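Local coordinates for protein 1d10 (Caenorhabditis elegans, PDB 1T9F) that is of unknown function but, as a MIR protein of the SDF2 family with a signal sequence and a beta-trefoil fold, may take part in protein handling along the secretory pathway, at residues T8-L13 with I55-N60; K97-V102 with V161-I166; S129-L134 with G169-V174. One frame throughout, in Å; residues are numbered along the deposited sequence.

Interaction 1 (T8-L13 with I55-N60)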
ATOM      1  N   THR A   8      -3.417  -2.820  14.382  1.00 28.75           N
ATOM      2  CA  THR A   8      -4.211  -1.752  14.974  1.00 27.43           C
ATOM      3  C   THR A   8      -4.168  -0.412  14.253  1.00 24.58           C
ATOM      4  O   THR A   8      -3.226  -0.102  13.521  1.00 18.26           O
ATOM      5  CB  THR A   8      -3.797  -1.533  16.439  1.00 29.95           C
ATOM      6  OG1 THR A   8      -2.450  -1.049  16.485  1.00 34.53           O
ATOM      7  CG2 THR A   8      -3.879  -2.847  17.213  1.00 30.45           C
ATOM      8  N   CYS A   9      -5.194   0.393  14.490  1.00 18.60           N
ATOM      9  CA  CYS A   9      -5.300   1.695  13.859  1.00 21.71           C
ATOM     10  C   CYS A   9      -4.186   2.626  14.336  1.00 18.57           C
ATOM     11  O   CYS A   9      -3.888   2.690  15.522  1.00 23.94           O
ATOM     12  CB  CYS A   9      -6.670   2.285  14.162  1.00 25.22           C
ATOM     13  SG  CYS A   9      -7.331   3.291  12.807  1.00 34.40           S
ATOM     14  N   TYR A  10      -3.579   3.334  13.388  1.00 18.10           N
ATOM     15  CA  TYR A  10      -2.468   4.253  13.631  1.00 22.23           C
ATOM     16  C   TYR A  10      -1.150   3.550  13.930  1.00 23.58           C
ATOM     17  O   TYR A  10      -0.167   4.190  14.305  1.00 22.74           O
ATOM     18  CB  TYR A  10      -2.800   5.249  14.748  1.00 24.02           C
ATOM     19  CG  TYR A  10      -3.873   6.228  14.343  1.00 19.27           C
ATOM     20  CD1 TYR A  10      -3.731   7.008  13.197  1.00 19.92           C
ATOM     21  CD2 TYR A  10      -5.047   6.345  15.079  1.00 21.97           C
ATOM     22  CE1 TYR A  10      -4.737   7.878  12.792  1.00 29.97           C
ATOM     23  CE2 TYR A  10      -6.056   7.208  14.687  1.00 27.20           C
ATOM     24  CZ  TYR A  10      -5.898   7.972  13.545  1.00 27.70           C
ATOM     25  OH  TYR A  10      -6.904   8.824  13.162  1.00 36.46           O
ATOM     26  N   SER A  11      -1.122   2.232  13.779  1.00 23.89           N
ATOM     27  CA  SER A  11       0.123   1.512  14.001  1.00 20.88           C
ATOM     28  C   SER A  11       1.003   1.848  12.794  1.00 26.23           C
ATOM     29  O   SER A  11       0.495   2.245  11.745  1.00 20.15           O
ATOM     30  CB  SER A  11      -0.136   0.004  14.082  1.00 32.39           C
ATOM     31  OG  SER A  11      -0.784  -0.465  12.914  1.00 34.78           O
ATOM     32  N   VAL A  12       2.317   1.720  12.948  1.00 20.82           N
ATOM     33  CA  VAL A  12       3.249   2.006  11.862  1.00 20.03           C
ATOM     34  C   VAL A  12       3.965   0.710  11.543  1.00 22.76           C
ATOM     35  O   VAL A  12       4.510   0.070  12.441  1.00 19.69           O
ATOM     36  CB  VAL A  12       4.312   3.046  12.266  1.00 18.30           C
ATOM     37  CG1 VAL A  12       5.309   3.228  11.140  1.00 16.03           C
ATOM     38  CG2 VAL A  12       3.654   4.366  12.587  1.00 17.26           C
ATOM     39  N   LEU A  13       3.978   0.328  10.275  1.00 19.71           N
ATOM     40  CA  LEU A  13       4.622  -0.920   9.897  1.00 25.12           C
ATOM     41  C   LEU A  13       5.066  -0.975   8.443  1.00 18.61           C
ATOM     42  O   LEU A  13       4.871  -0.024   7.688  1.00 17.80           O
ATOM     43  CB  LEU A  13       3.668  -2.075  10.211  1.00 38.48           C
ATOM     44  CG  LEU A  13       2.199  -1.754   9.936  1.00 38.83           C
ATOM     45  CD1 LEU A  13       1.976  -1.733   8.452  1.00 39.95           C
ATOM     46  CD2 LEU A  13       1.287  -2.768  10.595  1.00 44.74           C
ATOM     47  N   ILE A  55      -1.179   3.162   9.338  1.00 15.05           N
ATOM     48  CA  ILE A  55      -2.564   2.818   9.073  1.00 13.28           C
ATOM     49  C   ILE A  55      -3.505   3.877   9.626  1.00 16.62           C
ATOM     50  O   ILE A  55      -3.450   4.209  10.811  1.00 18.18           O
ATOM     51  CB  ILE A  55      -2.916   1.456   9.694  1.00 20.34           C
ATOM     52  CG1 ILE A  55      -2.004   0.379   9.099  1.00 16.93           C
ATOM     53  CG2 ILE A  55      -4.380   1.124   9.428  1.00 25.84           C
ATOM     54  CD1 ILE A  55      -2.146  -0.946   9.750  1.00 26.87           C
ATOM     55  N   PHE A  56      -4.352   4.410   8.744  1.00 18.79           N
ATOM     56  CA  PHE A  56      -5.344   5.424   9.095  1.00 17.95           C
ATOM     57  C   PHE A  56      -6.748   4.882   8.848  1.00 22.55           C
ATOM     58  O   PHE A  56      -6.936   3.993   8.017  1.00 16.92           O
ATOM     59  CB  PHE A  56      -5.173   6.674   8.224  1.00 18.01           C
ATOM     60  CG  PHE A  56      -4.288   7.728   8.827  1.00 19.86           C
ATOM     61  CD1 PHE A  56      -2.942   7.485   9.050  1.00 17.42           C
ATOM     62  CD2 PHE A  56      -4.810   8.971   9.167  1.00 28.23           C
ATOM     63  CE1 PHE A  56      -2.119   8.468   9.600  1.00 22.82           C
ATOM     64  CE2 PHE A  56      -3.993   9.967   9.722  1.00 28.46           C
ATOM     65  CZ  PHE A  56      -2.647   9.710   9.935  1.00 23.30           C
ATOM     66  N   PRO A  57      -7.756   5.410   9.563  1.00 25.91           N
ATOM     67  CA  PRO A  57      -9.118   4.914   9.329  1.00 24.76           C
ATOM     68  C   PRO A  57      -9.516   5.404   7.942  1.00 19.25           C
ATOM     69  O   PRO A  57      -8.855   6.288   7.390  1.00 20.25           O
ATOM     70  CB  PRO A  57      -9.923   5.575  10.447  1.00 25.61           C
ATOM     71  CG  PRO A  57      -9.194   6.877  10.659  1.00 25.49           C
ATOM     72  CD  PRO A  57      -7.742   6.452  10.609  1.00 23.57           C
ATOM     73  N   ALA A  58     -10.571   4.828   7.370  1.00 16.75           N
ATOM     74  CA  ALA A  58     -11.030   5.223   6.040  1.00 23.14           C
ATOM     75  C   ALA A  58     -11.340   6.720   6.001  1.00 21.34           C
ATOM     76  O   ALA A  58     -11.560   7.334   7.046  1.00 19.00           O
ATOM     77  CB  ALA A  58     -12.264   4.416   5.656  1.00 19.46           C
ATOM     78  N   LEU A  59     -11.360   7.299   4.803  1.00 19.96           N
ATOM     79  CA  LEU A  59     -11.625   8.734   4.655  1.00 28.31           C
ATOM     80  C   LEU A  59     -12.819   9.229   5.457  1.00 32.85           C
ATOM     81  O   LEU A  59     -12.735  10.253   6.138  1.00 35.59           O
ATOM     82  CB  LEU A  59     -11.836   9.110   3.186  1.00 23.94           C
ATOM     83  CG  LEU A  59     -12.166  10.597   2.973  1.00 28.15           C
ATOM     84  CD1 LEU A  59     -10.965  11.447   3.357  1.00 34.86           C
ATOM     85  CD2 LEU A  59     -12.543  10.851   1.522  1.00 37.55           C
ATOM     86  N   ASN A  60     -13.934   8.514   5.386  1.00 29.54           N
ATOM     87  CA  ASN A  60     -15.122   8.951   6.116  1.00 40.63           C
ATOM     88  C   ASN A  60     -15.398   8.156   7.388  1.00 42.82           C
ATOM     89  O   ASN A  60     -16.548   7.996   7.802  1.00 39.17           O
ATOM     90  CB  ASN A  60     -16.338   8.920   5.187  1.00 47.65           C
ATOM     91  CG  ASN A  60     -16.194   9.882   4.016  1.00 54.90           C
ATOM     92  OD1 ASN A  60     -15.973  11.083   4.208  1.00 51.31           O
ATOM     93  ND2 ASN A  60     -16.312   9.361   2.798  1.00 46.54           N
TER
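Tyr10 turns the edge of its ring onto the face of Phe56: CE1 of Tyr10 sits over the centre of the Phe56 ring, with the two planes at 80° and the centroids 5.0 Å apart, a T-shaped pair. With CG anti to its carbonyl carbon (chi1 -68°), Tyr10 carries its ring toward Phe56 and Pro57, and OH reaches Pro57 CD at 3.6 Å. Beside it, SG of Cys9 lies against Pro57 CD, held there by the disulfide to Cys63.

The backbones are tied at two points. Tyr10 N donates to Ile55 O at 2.7 Å, a bent bond, while Ile55 N gives a straighter one (163°) to Ser11 O at 3.1 Å. From the same isoleucine, CD1 packs against Ser11 OG at 3.5 Å and Leu13 CD2. Residues 8 to 11 form a type II turn, and Thr8 O accepts both Ser11 N and Ser11 OG. Leu77 and Ile69 also pack on Ile55.

Strands 12-17 and 53-57 are neighbours in the six-stranded beta-trefoil barrel; two backbone bonds tie the turn leading into the first to Ile55 of the second, while the Tyr10 ring and the Cys9-Cys63 disulfide hold it against Phe56 and Pro57.

Interaction 2 (K97-V102 with V161-I166)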
ATOM      1  N   LYS A  97       1.544  -0.657 -19.124  1.00 45.24           N
ATOM      2  CA  LYS A  97       0.414   0.004 -19.767  1.00 45.06           C
ATOM      3  C   LYS A  97      -0.946  -0.626 -19.474  1.00 42.14           C
ATOM      4  O   LYS A  97      -1.956   0.080 -19.383  1.00 43.54           O
ATOM      5  CB  LYS A  97       0.638   0.031 -21.280  1.00 48.52           C
ATOM      6  CG  LYS A  97       1.841   0.847 -21.728  1.00 52.57           C
ATOM      7  CD  LYS A  97       1.598   2.341 -21.572  1.00 57.98           C
ATOM      8  CE  LYS A  97       2.684   3.157 -22.269  1.00 61.18           C
ATOM      9  NZ  LYS A  97       2.356   4.617 -22.336  1.00 58.28           N
ATOM     10  N   GLN A  98      -0.976  -1.948 -19.332  1.00 36.04           N
ATOM     11  CA  GLN A  98      -2.226  -2.653 -19.076  1.00 38.17           C
ATOM     12  C   GLN A  98      -2.736  -2.488 -17.653  1.00 40.86           C
ATOM     13  O   GLN A  98      -3.864  -2.884 -17.339  1.00 39.81           O
ATOM     14  CB  GLN A  98      -2.075  -4.149 -19.364  1.00 38.01           C
ATOM     15  CG  GLN A  98      -0.731  -4.585 -19.936  1.00 49.40           C
ATOM     16  CD  GLN A  98       0.407  -4.515 -18.934  1.00 36.04           C
ATOM     17  OE1 GLN A  98       0.944  -3.443 -18.659  1.00 47.61           O
ATOM     18  NE2 GLN A  98       0.777  -5.665 -18.377  1.00 30.21           N
ATOM     19  N   HIS A  99      -1.910  -1.911 -16.788  1.00 35.91           N
ATOM     20  CA  HIS A  99      -2.310  -1.739 -15.407  1.00 31.16           C
ATOM     21  C   HIS A  99      -2.533  -0.303 -14.973  1.00 35.68           C
ATOM     22  O   HIS A  99      -2.126   0.650 -15.643  1.00 37.44           O
ATOM     23  CB  HIS A  99      -1.306  -2.429 -14.480  1.00 34.15           C
ATOM     24  CG  HIS A  99      -1.301  -3.920 -14.614  1.00 30.13           C
ATOM     25  ND1 HIS A  99      -2.461  -4.662 -14.675  1.00 34.64           N
ATOM     26  CD2 HIS A  99      -0.283  -4.809 -14.686  1.00 30.49           C
ATOM     27  CE1 HIS A  99      -2.160  -5.944 -14.775  1.00 34.06           C
ATOM     28  NE2 HIS A  99      -0.843  -6.060 -14.785  1.00 36.14           N
ATOM     29  N   GLN A 100      -3.195  -0.178 -13.831  1.00 32.92           N
ATOM     30  CA  GLN A 100      -3.542   1.098 -13.236  1.00 29.72           C
ATOM     31  C   GLN A 100      -2.400   1.609 -12.360  1.00 32.33           C
ATOM     32  O   GLN A 100      -1.711   0.828 -11.699  1.00 26.83           O
ATOM     33  CB  GLN A 100      -4.814   0.900 -12.419  1.00 33.59           C
ATOM     34  CG  GLN A 100      -5.417   2.129 -11.788  1.00 35.49           C
ATOM     35  CD  GLN A 100      -6.747   1.805 -11.141  1.00 44.06           C
ATOM     36  OE1 GLN A 100      -7.734   1.537 -11.830  1.00 45.61           O
ATOM     37  NE2 GLN A 100      -6.778   1.801  -9.813  1.00 27.33           N
ATOM     38  N   GLU A 101      -2.207   2.923 -12.366  1.00 27.21           N
ATOM     39  CA  GLU A 101      -1.151   3.569 -11.595  1.00 31.98           C
ATOM     40  C   GLU A 101      -1.465   3.605 -10.104  1.00 33.12           C
ATOM     41  O   GLU A 101      -2.620   3.750  -9.700  1.00 27.43           O
ATOM     42  CB  GLU A 101      -0.952   5.011 -12.081  1.00 26.34           C
ATOM     43  CG  GLU A 101       0.260   5.729 -11.501  1.00 26.41           C
ATOM     44  CD  GLU A 101       0.173   7.248 -11.649  1.00 37.34           C
ATOM     45  OE1 GLU A 101      -0.455   7.903 -10.787  1.00 34.01           O
ATOM     46  OE2 GLU A 101       0.722   7.790 -12.632  1.00 34.00           O
ATOM     47  N   VAL A 102      -0.421   3.465  -9.294  1.00 28.68           N
ATOM     48  CA  VAL A 102      -0.554   3.534  -7.847  1.00 18.26           C
ATOM     49  C   VAL A 102       0.444   4.606  -7.430  1.00 15.73           C
ATOM     50  O   VAL A 102       1.613   4.538  -7.780  1.00 22.39           O
ATOM     51  CB  VAL A 102      -0.223   2.187  -7.176  1.00 22.34           C
ATOM     52  CG1 VAL A 102      -0.132   2.368  -5.667  1.00 16.48           C
ATOM     53  CG2 VAL A 102      -1.314   1.171  -7.504  1.00 26.65           C
ATOM     54  N   VAL A 161       1.487  -1.544  -8.951  1.00 19.97           N
ATOM     55  CA  VAL A 161       0.353  -1.093  -9.748  1.00 24.10           C
ATOM     56  C   VAL A 161      -0.975  -1.656  -9.259  1.00 26.36           C
ATOM     57  O   VAL A 161      -1.032  -2.411  -8.288  1.00 21.67           O
ATOM     58  CB  VAL A 161       0.497  -1.507 -11.227  1.00 23.18           C
ATOM     59  CG1 VAL A 161       1.828  -1.028 -11.790  1.00 25.66           C
ATOM     60  CG2 VAL A 161       0.371  -3.016 -11.351  1.00 23.75           C
ATOM     61  N   GLY A 162      -2.038  -1.284  -9.968  1.00 26.58           N
ATOM     62  CA  GLY A 162      -3.369  -1.749  -9.632  1.00 26.55           C
ATOM     63  C   GLY A 162      -3.823  -2.708 -10.715  1.00 24.92           C
ATOM     64  O   GLY A 162      -3.933  -2.329 -11.878  1.00 29.10           O
ATOM     65  N   THR A 163      -4.070  -3.954 -10.339  1.00 24.48           N
ATOM     66  CA  THR A 163      -4.501  -4.948 -11.305  1.00 30.93           C
ATOM     67  C   THR A 163      -5.991  -5.233 -11.174  1.00 31.83           C
ATOM     68  O   THR A 163      -6.528  -5.264 -10.067  1.00 32.83           O
ATOM     69  CB  THR A 163      -3.717  -6.257 -11.120  1.00 30.72           C
ATOM     70  OG1 THR A 163      -3.903  -6.743  -9.786  1.00 27.58           O
ATOM     71  CG2 THR A 163      -2.230  -6.019 -11.363  1.00 25.39           C
ATOM     72  N   ASP A 164      -6.663  -5.428 -12.306  1.00 33.67           N
ATOM     73  CA  ASP A 164      -8.089  -5.729 -12.282  1.00 30.68           C
ATOM     74  C   ASP A 164      -8.317  -7.053 -11.567  1.00 25.46           C
ATOM     75  O   ASP A 164      -9.306  -7.222 -10.866  1.00 37.77           O
ATOM     76  CB  ASP A 164      -8.664  -5.804 -13.701  1.00 37.83           C
ATOM     77  CG  ASP A 164      -8.720  -4.448 -14.383  1.00 50.23           C
ATOM     78  OD1 ASP A 164      -9.209  -3.481 -13.757  1.00 54.80           O
ATOM     79  OD2 ASP A 164      -8.281  -4.351 -15.550  1.00 57.30           O
ATOM     80  N   SER A 165      -7.392  -7.988 -11.724  1.00 29.97           N
ATOM     81  CA  SER A 165      -7.543  -9.283 -11.076  1.00 27.24           C
ATOM     82  C   SER A 165      -6.397  -9.595 -10.120  1.00 32.01           C
ATOM     83  O   SER A 165      -5.348  -8.954 -10.154  1.00 31.39           O
ATOM     84  CB  SER A 165      -7.650 -10.388 -12.134  1.00 37.93           C
ATOM     85  OG  SER A 165      -8.765 -10.170 -12.983  1.00 48.99           O
ATOM     86  N   ILE A 166      -6.613 -10.588  -9.264  1.00 30.62           N
ATOM     87  CA  ILE A 166      -5.613 -11.004  -8.303  1.00 34.03           C
ATOM     88  C   ILE A 166      -4.503 -11.746  -9.036  1.00 38.86           C
ATOM     89  O   ILE A 166      -4.769 -12.645  -9.831  1.00 38.25           O
ATOM     90  CB  ILE A 166      -6.234 -11.929  -7.241  1.00 29.91           C
ATOM     91  CG1 ILE A 166      -7.289 -11.154  -6.442  1.00 43.46           C
ATOM     92  CG2 ILE A 166      -5.157 -12.462  -6.314  1.00 23.99           C
ATOM     93  CD1 ILE A 166      -8.009 -11.977  -5.390  1.00 40.21           C
TER
HETATM   94  O   HOH W   1      -5.287  -5.408 -14.455  1.00 39.78           O
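A chi1 of -67° sets the His99 ring beside its own backbone N, across from Thr163, whose OG1 lies between backbone N and carbonyl carbon (chi1 58°) and whose CG2 thereby faces the imidazole. The contact lies in the beta-trefoil, where strands 100-105 and 158-163, from different MIR repeats, run antiparallel. CG2 of Thr163 stands over one face of the His99 ring, 3.6 Å from its centroid, in a CH-pi contact, while Val161 CG2 touches His99 CB at 3.6 Å. With the imidazole cut back to an alanine here, the face under Thr163 CG2 is gone, and the water on Asp164 N is likely to be held less firmly.

Gln100 and Gly162 form the antiparallel hydrogen-bonded pair: Gln100 N reaches a lone pair of Gly162 O at 3.0 Å, and Gly162 N returns a 2.8 Å bond to Gln100 O. Gln100 CB comes within 3.4 Å of Gly162 O. Gln100 NE2 bonds to Ser88 OG and Thr139 OG1, and Thr163 OG1 donates to Ser165 O besides bonding Ser144. In the plane of the imidazole, at its edge, a water lies 2.9 Å from His99 ND1 and accepts from Asp164 N.

Interaction 3 (S129-L134 with G169-V174)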
ATOM      1  N   SER A 129      -0.034 -11.972  11.522  1.00 38.98           N
ATOM      2  CA  SER A 129       0.553 -13.225  11.049  1.00 42.25           C
ATOM      3  C   SER A 129      -0.066 -13.779   9.771  1.00 43.42           C
ATOM      4  O   SER A 129       0.303 -14.864   9.320  1.00 45.87           O
ATOM      5  CB  SER A 129       0.427 -14.284  12.138  1.00 46.08           C
ATOM      6  OG  SER A 129      -0.939 -14.602  12.349  1.00 45.05           O
ATOM      7  N   GLU A 130      -1.001 -13.055   9.180  1.00 37.15           N
ATOM      8  CA  GLU A 130      -1.634 -13.567   7.982  1.00 35.84           C
ATOM      9  C   GLU A 130      -1.292 -12.767   6.740  1.00 35.39           C
ATOM     10  O   GLU A 130      -0.833 -11.626   6.823  1.00 30.63           O
ATOM     11  CB  GLU A 130      -3.150 -13.603   8.170  1.00 39.34           C
ATOM     12  CG  GLU A 130      -3.828 -12.256   8.028  1.00 54.82           C
ATOM     13  CD  GLU A 130      -5.243 -12.265   8.571  1.00 63.46           C
ATOM     14  OE1 GLU A 130      -5.402 -12.108   9.799  1.00 60.83           O
ATOM     15  OE2 GLU A 130      -6.192 -12.443   7.776  1.00 64.54           O
ATOM     16  N   GLN A 131      -1.498 -13.385   5.585  1.00 31.44           N
ATOM     17  CA  GLN A 131      -1.245 -12.701   4.338  1.00 30.28           C
ATOM     18  C   GLN A 131      -2.556 -12.003   4.037  1.00 32.33           C
ATOM     19  O   GLN A 131      -3.598 -12.374   4.581  1.00 33.78           O
ATOM     20  CB  GLN A 131      -0.892 -13.684   3.222  1.00 30.18           C
ATOM     21  CG  GLN A 131       0.319 -14.539   3.524  1.00 28.97           C
ATOM     22  CD  GLN A 131       1.083 -14.935   2.280  1.00 22.83           C
ATOM     23  OE1 GLN A 131       0.504 -15.123   1.213  1.00 30.20           O
ATOM     24  NE2 GLN A 131       2.396 -15.073   2.414  1.00 31.81           N
ATOM     25  N   PHE A 132      -2.508 -10.995   3.180  1.00 20.93           N
ATOM     26  CA  PHE A 132      -3.705 -10.254   2.846  1.00 24.48           C
ATOM     27  C   PHE A 132      -3.541  -9.552   1.515  1.00 24.54           C
ATOM     28  O   PHE A 132      -2.447  -9.502   0.956  1.00 23.90           O
ATOM     29  CB  PHE A 132      -3.985  -9.201   3.931  1.00 24.29           C
ATOM     30  CG  PHE A 132      -2.897  -8.154   4.063  1.00 21.96           C
ATOM     31  CD1 PHE A 132      -1.749  -8.405   4.812  1.00 31.49           C
ATOM     32  CD2 PHE A 132      -3.010  -6.927   3.411  1.00 21.17           C
ATOM     33  CE1 PHE A 132      -0.722  -7.446   4.908  1.00 23.83           C
ATOM     34  CE2 PHE A 132      -1.993  -5.969   3.500  1.00 17.41           C
ATOM     35  CZ  PHE A 132      -0.851  -6.228   4.246  1.00 16.57           C
ATOM     36  N   LYS A 133      -4.644  -9.029   1.002  1.00 20.08           N
ATOM     37  CA  LYS A 133      -4.613  -8.267  -0.229  1.00 21.94           C
ATOM     38  C   LYS A 133      -5.227  -6.917   0.117  1.00 21.91           C
ATOM     39  O   LYS A 133      -5.862  -6.762   1.169  1.00 22.08           O
ATOM     40  CB  LYS A 133      -5.429  -8.954  -1.326  1.00 33.16           C
ATOM     41  CG  LYS A 133      -4.795 -10.225  -1.855  1.00 25.45           C
ATOM     42  CD  LYS A 133      -5.697 -10.926  -2.846  1.00 41.56           C
ATOM     43  CE  LYS A 133      -6.555 -11.990  -2.168  1.00 47.49           C
ATOM     44  NZ  LYS A 133      -5.737 -13.135  -1.666  1.00 48.62           N
ATOM     45  N   LEU A 134      -5.017  -5.937  -0.747  1.00 15.13           N
ATOM     46  CA  LEU A 134      -5.579  -4.613  -0.547  1.00 17.30           C
ATOM     47  C   LEU A 134      -6.264  -4.246  -1.840  1.00 13.83           C
ATOM     48  O   LEU A 134      -5.624  -4.128  -2.883  1.00 22.19           O
ATOM     49  CB  LEU A 134      -4.492  -3.582  -0.228  1.00 16.98           C
ATOM     50  CG  LEU A 134      -3.892  -3.581   1.177  1.00 20.49           C
ATOM     51  CD1 LEU A 134      -2.794  -2.513   1.238  1.00 20.54           C
ATOM     52  CD2 LEU A 134      -4.966  -3.292   2.221  1.00 19.18           C
ATOM     53  N   GLY A 169       1.391 -11.294  -7.574  1.00 22.65           N
ATOM     54  CA  GLY A 169       2.050 -10.175  -6.917  1.00 23.78           C
ATOM     55  C   GLY A 169       1.092  -9.422  -6.007  1.00 23.03           C
ATOM     56  O   GLY A 169       1.444  -8.374  -5.464  1.00 23.41           O
ATOM     57  N   SER A 170      -0.109  -9.968  -5.821  1.00 21.07           N
ATOM     58  CA  SER A 170      -1.144  -9.334  -4.996  1.00 19.43           C
ATOM     59  C   SER A 170      -1.130  -9.677  -3.505  1.00 16.53           C
ATOM     60  O   SER A 170      -1.790  -9.010  -2.708  1.00 21.03           O
ATOM     61  CB  SER A 170      -2.529  -9.670  -5.556  1.00 20.55           C
ATOM     62  OG  SER A 170      -2.622  -9.335  -6.932  1.00 27.07           O
ATOM     63  N   ALA A 171      -0.388 -10.705  -3.117  1.00 19.01           N
ATOM     64  CA  ALA A 171      -0.346 -11.098  -1.714  1.00 17.20           C
ATOM     65  C   ALA A 171       0.686 -10.312  -0.905  1.00 19.32           C
ATOM     66  O   ALA A 171       1.851 -10.230  -1.283  1.00 13.82           O
ATOM     67  CB  ALA A 171      -0.070 -12.583  -1.601  1.00 23.09           C
ATOM     68  N   TRP A 172       0.246  -9.734   0.210  1.00 12.34           N
ATOM     69  CA  TRP A 172       1.135  -8.971   1.078  1.00 20.80           C
ATOM     70  C   TRP A 172       1.124  -9.526   2.495  1.00 18.94           C
ATOM     71  O   TRP A 172       0.201 -10.243   2.895  1.00 21.60           O
ATOM     72  CB  TRP A 172       0.723  -7.491   1.125  1.00 15.87           C
ATOM     73  CG  TRP A 172       0.742  -6.820  -0.221  1.00 13.53           C
ATOM     74  CD1 TRP A 172      -0.263  -6.804  -1.145  1.00 13.97           C
ATOM     75  CD2 TRP A 172       1.837  -6.102  -0.804  1.00 16.68           C
ATOM     76  NE1 TRP A 172       0.136  -6.119  -2.273  1.00 20.55           N
ATOM     77  CE2 TRP A 172       1.425  -5.680  -2.088  1.00 14.07           C
ATOM     78  CE3 TRP A 172       3.131  -5.777  -0.364  1.00 16.49           C
ATOM     79  CZ2 TRP A 172       2.261  -4.952  -2.941  1.00 15.95           C
ATOM     80  CZ3 TRP A 172       3.963  -5.049  -1.217  1.00 16.16           C
ATOM     81  CH2 TRP A 172       3.521  -4.647  -2.492  1.00 17.16           C
ATOM     82  N   LYS A 173       2.152  -9.157   3.246  1.00 18.47           N
ATOM     83  CA  LYS A 173       2.328  -9.575   4.627  1.00 19.32           C
ATOM     84  C   LYS A 173       2.830  -8.367   5.415  1.00 26.60           C
ATOM     85  O   LYS A 173       3.659  -7.601   4.924  1.00 28.55           O
ATOM     86  CB  LYS A 173       3.355 -10.706   4.686  1.00 18.31           C
ATOM     87  CG  LYS A 173       3.804 -11.080   6.069  1.00 33.17           C
ATOM     88  CD  LYS A 173       4.993 -12.042   6.011  1.00 47.63           C
ATOM     89  CE  LYS A 173       6.168 -11.407   5.273  1.00 47.45           C
ATOM     90  NZ  LYS A 173       7.388 -12.256   5.267  1.00 51.73           N
ATOM     91  N   VAL A 174       2.331  -8.201   6.635  1.00 23.62           N
ATOM     92  CA  VAL A 174       2.722  -7.081   7.480  1.00 31.91           C
ATOM     93  C   VAL A 174       3.881  -7.454   8.395  1.00 37.20           C
ATOM     94  O   VAL A 174       4.069  -8.620   8.728  1.00 41.85           O
ATOM     95  CB  VAL A 174       1.525  -6.600   8.342  1.00 34.25           C
ATOM     96  CG1 VAL A 174       2.010  -5.763   9.504  1.00 44.66           C
ATOM     97  CG2 VAL A 174       0.572  -5.783   7.490  1.00 40.07           C
TER
HETATM   98  O   HOH W   2      -3.657  -6.730  -3.082  1.00 19.29           O
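Phe132 and Trp172 carry this contact, bonded to each other through both backbones and packed through their side chains. Phe132 N donates to Trp172 O and Trp172 N to Phe132 O, each 2.8 Å, making an antiparallel hydrogen-bonded pair. On the side of the sheet that both side chains share, CB of Trp172 sits over one face of the Phe132 ring, 4.0 Å from its centroid and offset toward the rim. Phe132 has its CG between the backbone N and the carbonyl carbon (chi1 63°), which lays the ring over the neighbouring strand, where CE1 meets Val174 CG2 closely at 3.3 Å.

Alongside, Lys133 CG comes to 3.4 Å from Ser170 O, and a water that accepts from Leu134 N lies 3.0 Å from Ser170 O, linking the two segments. On the other face of the sheet, Gln131 OE1 approaches Ala171 CB.

In the next shell, Trp126 meets the Phe132 ring edge-to-face and Trp172 NE1 bonds to Leu143 O, fixing how the indole is turned. Ser170 OG is held by Ser144 and Thr167. Backbone hydrogen bonds join Lys173 to Ile16 and Ala171 to Ala18. Strand 172-175 is thereby flanked by 131-136 and 12-17, the last strand closing the six-stranded barrel characteristic of a beta-trefoil.

Interactions 1 and 3 belong to the six-stranded barrel of the trefoil, whereas interaction 2 joins strands of the second, branched sheet. The centres of 1 and 2 lie about 24 Å apart on opposite sides of the chain's centre; that of 3 is about 16 Å from each. Interaction 1 meets 3 where Leu13 CD2 packs on Val174 CG1 at 3.3 Å, since strands 12-17 and 172-175 are neighbours in the barrel. Interaction 2 meets 3 through Ile166 and Lys133. Along the chain interaction 1 closes first, then 2 and 3 alternate. The first and third contacts stay within single MIR repeats, and the second joins two, so that local and inter-repeat pairing together build one compact domain.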